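Local coordinates for probable TonB-dependent receptor (Pseudomonas aeruginosa, PDB 4K3F), which probably serves as a periplasmic substrate-binding lipoprotein of the NlpA family that captures methionine, bound here as selenomethionine, for uptake into the cell, at residues N19-L24 against Q213-A218. Residues are numbered along the deposited sequence; the frame is centred on the assembly and turned at random.
Sequences NVVKPL and QKLAKA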
loop_
_atom_site.group_PDB
_atom_site.type_symbol
_atom_site.label_atom_id
_atom_site.label_comp_id
_atom_site.label_asym_id
_atom_site.label_seq_id
_atom_site.Cartn_x
_atom_site.Cartn_y
_atom_site.Cartn_z
ATOM N N ASN A 19 -7.657 11.650 9.913
ATOM C CA ASN A 19 -7.716 12.812 10.814
ATOM C C ASN A 19 -8.441 14.025 10.151
ATOM O O ASN A 19 -9.159 14.767 10.808
ATOM C CB ASN A 19 -6.313 13.264 11.229
ATOM C CG ASN A 19 -5.640 12.323 12.220
ATOM O OD1 ASN A 19 -6.274 11.764 13.076
ATOM N ND2 ASN A 19 -4.317 12.227 12.125
ATOM N N VAL A 20 -8.255 14.160 8.843
ATOM C CA VAL A 20 -8.867 15.268 8.086
ATOM C C VAL A 20 -10.352 14.997 7.847
ATOM O O VAL A 20 -11.118 15.942 7.789
ATOM C CB VAL A 20 -8.057 15.494 6.790
ATOM C CG1 VAL A 20 -8.709 16.469 5.841
ATOM C CG2 VAL A 20 -6.657 15.969 7.183
ATOM N N VAL A 21 -10.753 13.714 7.733
ATOM C CA VAL A 21 -12.190 13.410 7.506
ATOM C C VAL A 21 -12.940 13.447 8.817
ATOM O O VAL A 21 -14.158 13.628 8.808
ATOM C CB VAL A 21 -12.564 12.072 6.786
ATOM C CG1 VAL A 21 -12.122 12.054 5.359
ATOM C CG2 VAL A 21 -12.089 10.852 7.515
ATOM N N LYS A 22 -12.238 13.274 9.930
ATOM C CA LYS A 22 -12.929 13.064 11.215
ATOM C C LYS A 22 -13.911 14.181 11.569
ATOM O O LYS A 22 -15.025 13.916 11.942
ATOM C CB LYS A 22 -11.913 12.809 12.356
ATOM C CG LYS A 22 -12.526 12.763 13.739
ATOM C CD LYS A 22 -11.597 12.078 14.749
ATOM C CE LYS A 22 -12.261 12.122 16.126
ATOM N NZ LYS A 22 -11.552 11.278 17.119
ATOM N N PRO A 23 -13.530 15.456 11.404
ATOM C CA PRO A 23 -14.536 16.509 11.690
ATOM C C PRO A 23 -15.767 16.496 10.802
ATOM O O PRO A 23 -16.850 16.804 11.291
ATOM C CB PRO A 23 -13.759 17.795 11.495
ATOM C CG PRO A 23 -12.344 17.407 11.802
ATOM C CD PRO A 23 -12.172 16.032 11.240
ATOM N N LEU A 24 -15.597 16.165 9.524
ATOM C CA LEU A 24 -16.724 16.038 8.599
ATOM C C LEU A 24 -17.714 14.988 9.090
ATOM O O LEU A 24 -18.936 15.197 9.044
ATOM C CB LEU A 24 -16.265 15.660 7.175
ATOM C CG LEU A 24 -15.474 16.700 6.393
ATOM C CD1 LEU A 24 -15.058 16.133 5.041
ATOM C CD2 LEU A 24 -16.296 17.990 6.269
ATOM N N GLN A 213 -21.097 3.851 5.797
ATOM C CA GLN A 213 -21.405 4.491 4.534
ATOM C C GLN A 213 -21.014 5.961 4.560
ATOM O O GLN A 213 -20.546 6.484 3.534
ATOM C CB GLN A 213 -22.895 4.410 4.195
ATOM C CG GLN A 213 -23.438 3.018 3.882
ATOM C CD GLN A 213 -24.985 3.021 3.617
ATOM O OE1 GLN A 213 -25.742 3.921 4.043
ATOM N NE2 GLN A 213 -25.438 2.009 2.896
ATOM N N LYS A 214 -21.239 6.622 5.691
ATOM C CA LYS A 214 -20.865 8.048 5.811
ATOM C C LYS A 214 -19.355 8.164 5.685
ATOM O O LYS A 214 -18.886 9.059 5.001
ATOM C CB LYS A 214 -21.346 8.588 7.120
ATOM C CG LYS A 214 -22.842 8.841 7.128
ATOM C CD LYS A 214 -23.377 9.190 8.489
ATOM C CE LYS A 214 -24.838 9.651 8.403
ATOM N NZ LYS A 214 -25.372 9.701 9.776
ATOM N N LEU A 215 -18.590 7.284 6.345
ATOM C CA LEU A 215 -17.124 7.329 6.174
ATOM C C LEU A 215 -16.711 7.126 4.737
ATOM O O LEU A 215 -15.881 7.867 4.217
ATOM C CB LEU A 215 -16.418 6.305 7.063
ATOM C CG LEU A 215 -14.872 6.203 6.943
ATOM C CD1 LEU A 215 -14.121 7.494 7.201
ATOM C CD2 LEU A 215 -14.328 5.136 7.885
ATOM N N ALA A 216 -17.253 6.079 4.089
ATOM C CA ALA A 216 -16.962 5.806 2.683
ATOM C C ALA A 216 -17.226 7.050 1.790
ATOM O O ALA A 216 -16.413 7.405 0.930
ATOM C CB ALA A 216 -17.750 4.576 2.192
ATOM N N LYS A 217 -18.374 7.716 1.993
ATOM C CA LYS A 217 -18.730 8.878 1.210
ATOM C C LYS A 217 -17.761 10.021 1.482
ATOM O O LYS A 217 -17.345 10.686 0.552
ATOM C CB LYS A 217 -20.171 9.316 1.502
ATOM C CG LYS A 217 -20.623 10.534 0.709
ATOM C CD LYS A 217 -22.150 10.606 0.629
ATOM C CE LYS A 217 -22.659 12.016 0.362
ATOM N NZ LYS A 217 -24.079 12.151 0.797
ATOM N N ALA A 218 -17.405 10.246 2.739
ATOM C CA ALA A 218 -16.450 11.318 3.102
ATOM C C ALA A 218 -15.104 11.091 2.456
ATOM O O ALA A 218 -14.417 12.033 2.056
ATOM C CB ALA A 218 -16.289 11.421 4.614
#
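Val21 is where 19-24 touches 213-218, and its two methyl groups deal separately with Leu215 and Ala218. This is helix-helix packing in one lobe of a periplasmic binding protein of the NlpA family, where both helices lie against the mixed sheet that contains strands 3-9 and 30-36. Near the start of 213-218, Lys214 links helix 210-218 to Leu25 of helix 11-26 and to the residues just after that helix. Its side chain touches Leu25 and Val30, and its NZ makes a salt bridge to Asp210 and a hydrogen bond to the carbonyl O of Glu28. One residue on, Leu215 starts the direct contact. With CG anti to the backbone N (chi1 178°), the side chain extends from the helix and carries CD1 to 3.9 Å from CG2 of Val21. The two side chains cross at about a right angle and meet through one methyl group of each. Leu215 is buried, and Leu5, Val7, Leu18 and Leu25 also pack on it, which joins the interface to the apolar layer between helix and sheet. Ala218 follows one helical turn later, bonded back through its N to Lys214 O at 3.0 Å. Between 19-24 and 213-218 the backbones are nearest here, with CA of Val21 and CA of Ala218 6.5 Å apart, a spacing that the short alanine side chain readily accommodates. The carbonyl O of Ala218 is hydrogen-bonded to OG of Ser221, while Ile224 of the following helix 222-232 adds another apolar neighbour to Val21. At chi1 -67° the valine sets CG1 anti to its carbonyl carbon, and this methyl stands 4.3 Å from CB of Ala218 and 4.0 Å from the Ala218 carbonyl O.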